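Local coordinates for cyclin-dependent kinase inhibitor 3 (Homo sapiens, PDB 1FPZ), which removes phosphate from phosphotyrosine, phosphoserine and phosphothreonine residues of proteins, and dephosphorylates the cyclin-dependent kinase CDK2 in a cyclin-dependent manner, at residues 48-61 with 84-96. The protein carries 1 engineered substitution. Residues are numbered along the deposited sequence; the frame is centred on the assembly and turned at random.
Sequences LPGCKFKDVRRNVQ and LSKYRVPNLLDLY
Tyr87 drives the CD2-CE2 edge of its ring into one face of Phe53, a T-shaped pair with planes at 89° and centroids 5.2 Å apart. Tyr87 CE2 lies toward the rim of that face, and the CG of Lys86 comes obliquely to Phe53 CE1 at 3.8 Å. The Tyr87 ring also meets Cys51 and Leu48: Cys51 SG approaches it obliquely, 4.6 Å from its centroid, and Leu48 CD2 reaches Tyr87 CD1 at 3.4 Å. Chi1 of -175° sets Leu48 CG anti to the backbone N, carrying both methyls toward the 84-96 segment, CD2 to Tyr87 and CD1 to Leu92 CD2. Farther along, Val60 CG1 lies 3.9 Å from Leu95 CD1, and the CG of Pro49 abuts the edge of the Tyr96 ring at its hydroxyl.

One backbone bond joins the segments, Lys52 N to Tyr87 O at 3.1 Å. It ties the small 52-53/56-57 hairpin to the end of helix 81-86, where the positive phi of Arg88 fits the C-prime position of a Schellman motif. The contact flanks the central sheet of the protein-tyrosine phosphatase fold, beside the catalytic loop: the side chain of Leu48 lies about 7 Å from that of Ser140, the engineered replacement of the predicted nucleophilic cysteine, and the backbone of Leu48 hydrogen-bonds to that of Tyr141, whose ring stacks on Tyr87. On the more exposed side, Arg57 NH1 and Arg88 NH2, both donors, sit close without bonding. Asp63 OD2 accepts a hydrogen bond from Gly50 N and forms a salt bridge with Arg58, while Tyr96 OH makes a weak hydrogen bond with His139.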
ATOM      1  N   LEU A  48       0.676  -3.652  -9.514  1.00 41.49           N
ATOM      2  CA  LEU A  48       1.898  -3.100 -10.084  1.00 43.07           C
ATOM      3  C   LEU A  48       1.736  -2.344 -11.393  1.00 44.64           C
ATOM      4  O   LEU A  48       1.371  -2.901 -12.428  1.00 43.75           O
ATOM      5  CB  LEU A  48       2.930  -4.215 -10.250  1.00 43.29           C
ATOM      6  CG  LEU A  48       4.322  -3.804 -10.736  1.00 43.66           C
ATOM      7  CD1 LEU A  48       4.838  -2.590  -9.974  1.00 42.73           C
ATOM      8  CD2 LEU A  48       5.261  -4.985 -10.568  1.00 43.11           C
ATOM      9  N   PRO A  49       2.014  -1.046 -11.367  1.00 46.16           N
ATOM     10  CA  PRO A  49       1.893  -0.231 -12.577  1.00 48.41           C
ATOM     11  C   PRO A  49       2.977  -0.632 -13.590  1.00 50.60           C
ATOM     12  O   PRO A  49       4.122  -0.924 -13.213  1.00 50.77           O
ATOM     13  CB  PRO A  49       2.100   1.190 -12.062  1.00 47.67           C
ATOM     14  CG  PRO A  49       1.876   1.078 -10.558  1.00 48.19           C
ATOM     15  CD  PRO A  49       2.456  -0.247 -10.220  1.00 46.76           C
ATOM     16  N   GLY A  50       2.625  -0.638 -14.872  1.00 52.21           N
ATOM     17  CA  GLY A  50       3.586  -1.001 -15.900  1.00 54.67           C
ATOM     18  C   GLY A  50       4.090  -2.438 -15.865  1.00 56.41           C
ATOM     19  O   GLY A  50       5.027  -2.782 -16.591  1.00 56.60           O
ATOM     20  N   CYS A  51       3.475  -3.282 -15.040  1.00 57.36           N
ATOM     21  CA  CYS A  51       3.897  -4.675 -14.938  1.00 58.52           C
ATOM     22  C   CYS A  51       3.797  -5.392 -16.276  1.00 59.69           C
ATOM     23  O   CYS A  51       2.861  -5.175 -17.055  1.00 60.90           O
ATOM     24  CB  CYS A  51       3.056  -5.407 -13.901  1.00 58.00           C
ATOM     25  SG  CYS A  51       3.580  -7.084 -13.600  1.00 58.21           S
ATOM     26  N   LYS A  52       4.773  -6.250 -16.536  1.00 60.59           N
ATOM     27  CA  LYS A  52       4.820  -7.008 -17.777  1.00 60.30           C
ATOM     28  C   LYS A  52       5.144  -8.445 -17.416  1.00 60.92           C
ATOM     29  O   LYS A  52       6.294  -8.787 -17.164  1.00 61.82           O
ATOM     30  CB  LYS A  52       5.896  -6.430 -18.695  1.00 59.25           C
ATOM     31  CG  LYS A  52       5.582  -6.549 -20.170  1.00 58.04           C
ATOM     32  CD  LYS A  52       6.460  -5.617 -20.990  1.00 57.80           C
ATOM     33  CE  LYS A  52       6.273  -4.159 -20.568  1.00 57.29           C
ATOM     34  NZ  LYS A  52       7.190  -3.225 -21.285  1.00 56.95           N
ATOM     35  N   PHE A  53       4.113  -9.279 -17.373  1.00 61.37           N
ATOM     36  CA  PHE A  53       4.274 -10.678 -17.024  1.00 61.36           C
ATOM     37  C   PHE A  53       3.367 -11.470 -17.957  1.00 62.26           C
ATOM     38  O   PHE A  53       2.755 -10.892 -18.849  1.00 61.64           O
ATOM     39  CB  PHE A  53       3.855 -10.886 -15.572  1.00 59.42           C
ATOM     40  CG  PHE A  53       4.481 -12.073 -14.927  1.00 57.71           C
ATOM     41  CD1 PHE A  53       5.862 -12.150 -14.791  1.00 57.01           C
ATOM     42  CD2 PHE A  53       3.693 -13.095 -14.411  1.00 56.31           C
ATOM     43  CE1 PHE A  53       6.454 -13.230 -14.145  1.00 56.33           C
ATOM     44  CE2 PHE A  53       4.272 -14.176 -13.765  1.00 56.35           C
ATOM     45  CZ  PHE A  53       5.657 -14.245 -13.630  1.00 55.96           C
ATOM     46  N   LYS A  54       3.273 -12.781 -17.750  1.00 63.87           N
ATOM     47  CA  LYS A  54       2.436 -13.627 -18.599  1.00 64.77           C
ATOM     48  C   LYS A  54       1.066 -13.018 -18.867  1.00 66.51           C
ATOM     49  O   LYS A  54       0.244 -12.877 -17.951  1.00 67.96           O
ATOM     50  CB  LYS A  54       2.246 -14.997 -17.967  1.00 63.28           C
ATOM     51  CG  LYS A  54       3.524 -15.767 -17.740  1.00 62.84           C
ATOM     52  CD  LYS A  54       3.240 -17.010 -16.912  1.00 61.86           C
ATOM     53  CE  LYS A  54       2.587 -16.628 -15.585  1.00 61.67           C
ATOM     54  NZ  LYS A  54       2.165 -17.806 -14.781  1.00 61.52           N
ATOM     55  N   ASP A  55       0.838 -12.657 -20.128  1.00 67.26           N
ATOM     56  CA  ASP A  55      -0.428 -12.075 -20.573  1.00 67.71           C
ATOM     57  C   ASP A  55      -0.652 -10.625 -20.131  1.00 67.97           C
ATOM     58  O   ASP A  55      -1.513  -9.924 -20.678  1.00 67.38           O
ATOM     59  CB  ASP A  55      -1.593 -12.943 -20.091  1.00 68.33           C
ATOM     60  CG  ASP A  55      -2.558 -13.283 -21.200  1.00 68.95           C
ATOM     61  OD1 ASP A  55      -2.103 -13.847 -22.221  1.00 69.34           O
ATOM     62  OD2 ASP A  55      -3.763 -12.990 -21.046  1.00 68.92           O
ATOM     63  N   VAL A  56       0.111 -10.185 -19.133  1.00 68.42           N
ATOM     64  CA  VAL A  56       0.002  -8.823 -18.629  1.00 68.25           C
ATOM     65  C   VAL A  56       1.113  -7.978 -19.234  1.00 67.58           C
ATOM     66  O   VAL A  56       2.281  -8.129 -18.888  1.00 68.03           O
ATOM     67  CB  VAL A  56       0.142  -8.767 -17.099  1.00 68.45           C
ATOM     68  CG1 VAL A  56      -0.126  -7.348 -16.617  1.00 68.65           C
ATOM     69  CG2 VAL A  56      -0.809  -9.761 -16.446  1.00 68.23           C
ATOM     70  N   ARG A  57       0.747  -7.093 -20.147  1.00 66.99           N
ATOM     71  CA  ARG A  57       1.726  -6.233 -20.790  1.00 66.61           C
ATOM     72  C   ARG A  57       1.273  -4.793 -20.624  1.00 65.63           C
ATOM     73  O   ARG A  57       0.428  -4.312 -21.373  1.00 65.45           O
ATOM     74  CB  ARG A  57       1.848  -6.558 -22.284  1.00 67.40           C
ATOM     75  CG  ARG A  57       2.181  -8.019 -22.638  1.00 69.08           C
ATOM     76  CD  ARG A  57       3.581  -8.467 -22.194  1.00 70.12           C
ATOM     77  NE  ARG A  57       3.985  -9.711 -22.856  1.00 71.24           N
ATOM     78  CZ  ARG A  57       5.145 -10.337 -22.658  1.00 71.68           C
ATOM     79  NH1 ARG A  57       6.036  -9.844 -21.804  1.00 71.43           N
ATOM     80  NH2 ARG A  57       5.420 -11.452 -23.326  1.00 71.65           N
ATOM     81  N   ARG A  58       1.835  -4.118 -19.628  1.00 64.15           N
ATOM     82  CA  ARG A  58       1.507  -2.726 -19.341  1.00 62.27           C
ATOM     83  C   ARG A  58       2.634  -1.809 -19.796  1.00 60.69           C
ATOM     84  O   ARG A  58       3.770  -2.240 -19.951  1.00 59.92           O
ATOM     85  CB  ARG A  58       1.292  -2.538 -17.840  1.00 62.45           C
ATOM     86  CG  ARG A  58      -0.154  -2.451 -17.397  1.00 62.30           C
ATOM     87  CD  ARG A  58      -0.779  -1.106 -17.757  1.00 62.41           C
ATOM     88  NE  ARG A  58      -1.885  -0.793 -16.856  1.00 62.39           N
ATOM     89  CZ  ARG A  58      -2.977  -1.542 -16.722  1.00 63.34           C
ATOM     90  NH1 ARG A  58      -3.118  -2.645 -17.443  1.00 62.92           N
ATOM     91  NH2 ARG A  58      -3.911  -1.216 -15.833  1.00 64.84           N
ATOM     92  N   ASN A  59       2.303  -0.537 -19.988  1.00 59.90           N
ATOM     93  CA  ASN A  59       3.254   0.481 -20.417  1.00 59.36           C
ATOM     94  C   ASN A  59       3.614   1.318 -19.188  1.00 58.95           C
ATOM     95  O   ASN A  59       2.852   2.201 -18.801  1.00 58.08           O
ATOM     96  CB  ASN A  59       2.576   1.356 -21.468  1.00 59.64           C
ATOM     97  CG  ASN A  59       3.456   2.469 -21.946  1.00 61.01           C
ATOM     98  OD1 ASN A  59       2.980   3.443 -22.522  1.00 62.47           O
ATOM     99  ND2 ASN A  59       4.755   2.333 -21.725  1.00 61.73           N
ATOM    100  N   VAL A  60       4.771   1.057 -18.587  1.00 58.38           N
ATOM    101  CA  VAL A  60       5.167   1.763 -17.372  1.00 58.28           C
ATOM    102  C   VAL A  60       5.182   3.289 -17.444  1.00 58.07           C
ATOM    103  O   VAL A  60       4.920   3.961 -16.446  1.00 58.66           O
ATOM    104  CB  VAL A  60       6.523   1.258 -16.893  1.00 59.09           C
ATOM    105  CG1 VAL A  60       6.730   1.618 -15.443  1.00 58.26           C
ATOM    106  CG2 VAL A  60       6.588  -0.237 -17.082  1.00 59.35           C
ATOM    107  N   GLN A  61       5.473   3.840 -18.615  1.00 57.23           N
ATOM    108  CA  GLN A  61       5.505   5.291 -18.761  1.00 56.94           C
ATOM    109  C   GLN A  61       4.105   5.887 -18.842  1.00 55.98           C
ATOM    110  O   GLN A  61       3.832   6.928 -18.248  1.00 56.25           O
ATOM    111  CB  GLN A  61       6.256   5.681 -20.021  1.00 58.20           C
ATOM    112  CG  GLN A  61       7.530   4.926 -20.235  1.00 57.98           C
ATOM    113  CD  GLN A  61       8.055   5.170 -21.607  1.00 58.68           C
ATOM    114  OE1 GLN A  61       7.376   4.891 -22.605  1.00 58.13           O
ATOM    115  NE2 GLN A  61       9.263   5.713 -21.685  1.00 59.17           N
ATOM    116  N   LEU A  84      10.617  -5.913  -9.210  1.00 46.56           N
ATOM    117  CA  LEU A  84      10.656  -4.851 -10.197  1.00 46.75           C
ATOM    118  C   LEU A  84      11.463  -5.314 -11.403  1.00 47.99           C
ATOM    119  O   LEU A  84      11.228  -4.865 -12.526  1.00 47.88           O
ATOM    120  CB  LEU A  84      11.234  -3.571  -9.584  1.00 45.27           C
ATOM    121  CG  LEU A  84      10.348  -2.988  -8.466  1.00 43.97           C
ATOM    122  CD1 LEU A  84      11.103  -1.947  -7.677  1.00 43.31           C
ATOM    123  CD2 LEU A  84       9.094  -2.385  -9.052  1.00 42.98           C
ATOM    124  N   SER A  85      12.398  -6.230 -11.168  1.00 48.93           N
ATOM    125  CA  SER A  85      13.209  -6.783 -12.247  1.00 49.90           C
ATOM    126  C   SER A  85      12.378  -7.813 -13.002  1.00 50.26           C
ATOM    127  O   SER A  85      12.154  -7.691 -14.208  1.00 49.53           O
ATOM    128  CB  SER A  85      14.457  -7.452 -11.687  1.00 50.82           C
ATOM    129  OG  SER A  85      15.494  -6.508 -11.504  1.00 51.59           O
ATOM    130  N   LYS A  86      11.925  -8.830 -12.279  1.00 50.71           N
ATOM    131  CA  LYS A  86      11.101  -9.877 -12.866  1.00 51.32           C
ATOM    132  C   LYS A  86      10.026  -9.335 -13.795  1.00 53.06           C
ATOM    133  O   LYS A  86       9.966  -9.687 -14.968  1.00 53.82           O
ATOM    134  CB  LYS A  86      10.415 -10.697 -11.774  1.00 48.97           C
ATOM    135  CG  LYS A  86       9.353 -11.635 -12.317  1.00 46.13           C
ATOM    136  CD  LYS A  86       8.890 -12.620 -11.268  1.00 46.58           C
ATOM    137  CE  LYS A  86      10.023 -13.555 -10.879  1.00 46.82           C
ATOM    138  NZ  LYS A  86       9.599 -14.521  -9.830  1.00 47.43           N
ATOM    139  N   TYR A  87       9.176  -8.475 -13.254  1.00 54.82           N
ATOM    140  CA  TYR A  87       8.070  -7.893 -13.999  1.00 56.49           C
ATOM    141  C   TYR A  87       8.497  -6.752 -14.944  1.00 58.23           C
ATOM    142  O   TYR A  87       7.675  -5.956 -15.403  1.00 58.57           O
ATOM    143  CB  TYR A  87       7.010  -7.430 -12.989  1.00 56.13           C
ATOM    144  CG  TYR A  87       6.691  -8.483 -11.932  1.00 55.92           C
ATOM    145  CD1 TYR A  87       6.516  -8.129 -10.590  1.00 56.31           C
ATOM    146  CD2 TYR A  87       6.588  -9.834 -12.269  1.00 56.64           C
ATOM    147  CE1 TYR A  87       6.254  -9.095  -9.608  1.00 55.68           C
ATOM    148  CE2 TYR A  87       6.323 -10.805 -11.295  1.00 56.22           C
ATOM    149  CZ  TYR A  87       6.161 -10.428  -9.972  1.00 56.37           C
ATOM    150  OH  TYR A  87       5.916 -11.384  -9.019  1.00 56.04           O
ATOM    151  N   ARG A  88       9.791  -6.703 -15.241  1.00 59.49           N
ATOM    152  CA  ARG A  88      10.380  -5.700 -16.124  1.00 60.83           C
ATOM    153  C   ARG A  88      10.045  -4.238 -15.863  1.00 61.09           C
ATOM    154  O   ARG A  88       9.663  -3.510 -16.775  1.00 60.65           O
ATOM    155  CB  ARG A  88      10.100  -6.032 -17.602  1.00 62.71           C
ATOM    156  CG  ARG A  88      11.204  -6.904 -18.240  1.00 64.93           C
ATOM    157  CD  ARG A  88      11.162  -6.975 -19.774  1.00 65.26           C
ATOM    158  NE  ARG A  88      10.086  -7.828 -20.270  1.00 66.95           N
ATOM    159  CZ  ARG A  88      10.024  -8.316 -21.507  1.00 68.11           C
ATOM    160  NH1 ARG A  88      10.978  -8.041 -22.384  1.00 68.30           N
ATOM    161  NH2 ARG A  88       9.005  -9.086 -21.866  1.00 68.15           N
ATOM    162  N   VAL A  89      10.206  -3.814 -14.613  1.00 61.25           N
ATOM    163  CA  VAL A  89       9.976  -2.424 -14.210  1.00 61.16           C
ATOM    164  C   VAL A  89      11.026  -2.053 -13.157  1.00 60.71           C
ATOM    165  O   VAL A  89      10.705  -1.503 -12.107  1.00 60.63           O
ATOM    166  CB  VAL A  89       8.556  -2.212 -13.598  1.00 61.42           C
ATOM    167  CG1 VAL A  89       7.631  -1.563 -14.620  1.00 60.14           C
ATOM    168  CG2 VAL A  89       7.971  -3.546 -13.132  1.00 60.93           C
ATOM    169  N   PRO A  90      12.303  -2.340 -13.442  1.00 60.10           N
ATOM    170  CA  PRO A  90      13.433  -2.065 -12.551  1.00 58.90           C
ATOM    171  C   PRO A  90      13.610  -0.590 -12.212  1.00 58.06           C
ATOM    172  O   PRO A  90      14.100  -0.244 -11.137  1.00 57.45           O
ATOM    173  CB  PRO A  90      14.627  -2.608 -13.334  1.00 59.71           C
ATOM    174  CG  PRO A  90      14.008  -3.643 -14.247  1.00 60.47           C
ATOM    175  CD  PRO A  90      12.778  -2.928 -14.703  1.00 60.37           C
ATOM    176  N   ASN A  91      13.230   0.285 -13.133  1.00 56.42           N
ATOM    177  CA  ASN A  91      13.379   1.711 -12.882  1.00 54.56           C
ATOM    178  C   ASN A  91      12.044   2.378 -12.574  1.00 51.97           C
ATOM    179  O   ASN A  91      11.823   3.556 -12.889  1.00 50.50           O
ATOM    180  CB  ASN A  91      14.042   2.391 -14.077  1.00 56.79           C
ATOM    181  CG  ASN A  91      13.275   2.178 -15.356  1.00 58.57           C
ATOM    182  OD1 ASN A  91      12.983   1.037 -15.731  1.00 59.75           O
ATOM    183  ND2 ASN A  91      12.937   3.269 -16.038  1.00 58.17           N
ATOM    184  N   LEU A  92      11.162   1.607 -11.945  1.00 49.41           N
ATOM    185  CA  LEU A  92       9.839   2.083 -11.553  1.00 46.40           C
ATOM    186  C   LEU A  92       9.998   3.314 -10.685  1.00 44.30           C
ATOM    187  O   LEU A  92       9.449   4.381 -10.983  1.00 44.79           O
ATOM    188  CB  LEU A  92       9.106   0.985 -10.768  1.00 46.20           C
ATOM    189  CG  LEU A  92       7.691   1.263 -10.253  1.00 45.02           C
ATOM    190  CD1 LEU A  92       6.805   1.697 -11.401  1.00 45.04           C
ATOM    191  CD2 LEU A  92       7.137   0.017  -9.601  1.00 43.01           C
ATOM    192  N   LEU A  93      10.773   3.153  -9.615  1.00 42.29           N
ATOM    193  CA  LEU A  93      11.033   4.226  -8.666  1.00 39.43           C
ATOM    194  C   LEU A  93      11.557   5.467  -9.390  1.00 38.95           C
ATOM    195  O   LEU A  93      11.136   6.592  -9.111  1.00 36.67           O
ATOM    196  CB  LEU A  93      12.046   3.756  -7.624  1.00 36.67           C
ATOM    197  CG  LEU A  93      11.734   2.543  -6.741  1.00 35.71           C
ATOM    198  CD1 LEU A  93      10.434   2.751  -5.992  1.00 34.53           C
ATOM    199  CD2 LEU A  93      11.657   1.313  -7.573  1.00 34.67           C
ATOM    200  N   ASP A  94      12.478   5.240 -10.328  1.00 39.87           N
ATOM    201  CA  ASP A  94      13.079   6.311 -11.123  1.00 41.40           C
ATOM    202  C   ASP A  94      11.978   7.106 -11.826  1.00 40.71           C
ATOM    203  O   ASP A  94      11.852   8.327 -11.683  1.00 40.93           O
ATOM    204  CB  ASP A  94      13.976   5.751 -12.247  1.00 44.81           C
ATOM    205  CG  ASP A  94      15.140   4.897 -11.752  1.00 48.40           C
ATOM    206  OD1 ASP A  94      15.993   4.564 -12.612  1.00 49.67           O
ATOM    207  OD2 ASP A  94      15.213   4.550 -10.547  1.00 50.52           O
ATOM    208  N   LEU A  95      11.204   6.385 -12.630  1.00 39.41           N
ATOM    209  CA  LEU A  95      10.122   6.987 -13.394  1.00 37.95           C
ATOM    210  C   LEU A  95       9.139   7.816 -12.595  1.00 37.77           C
ATOM    211  O   LEU A  95       8.743   8.895 -13.042  1.00 38.15           O
ATOM    212  CB  LEU A  95       9.351   5.920 -14.169  1.00 37.85           C
ATOM    213  CG  LEU A  95      10.111   5.321 -15.357  1.00 37.78           C
ATOM    214  CD1 LEU A  95       9.166   4.506 -16.231  1.00 34.88           C
ATOM    215  CD2 LEU A  95      10.735   6.446 -16.180  1.00 38.20           C
ATOM    216  N   TYR A  96       8.740   7.322 -11.425  1.00 36.63           N
ATOM    217  CA  TYR A  96       7.796   8.039 -10.575  1.00 35.94           C
ATOM    218  C   TYR A  96       8.336   9.400 -10.174  1.00 35.69           C
ATOM    219  O   TYR A  96       7.612  10.396 -10.167  1.00 35.78           O
ATOM    220  CB  TYR A  96       7.514   7.276  -9.265  1.00 35.57           C
ATOM    221  CG  TYR A  96       6.670   6.028  -9.348  1.00 34.03           C
ATOM    222  CD1 TYR A  96       6.392   5.291  -8.196  1.00 34.27           C
ATOM    223  CD2 TYR A  96       6.128   5.590 -10.548  1.00 34.08           C
ATOM    224  CE1 TYR A  96       5.594   4.159  -8.234  1.00 32.57           C
ATOM    225  CE2 TYR A  96       5.332   4.462 -10.598  1.00 32.81           C
ATOM    226  CZ  TYR A  96       5.066   3.751  -9.436  1.00 32.46           C
ATOM    227  OH  TYR A  96       4.264   2.648  -9.475  1.00 31.13           O
TER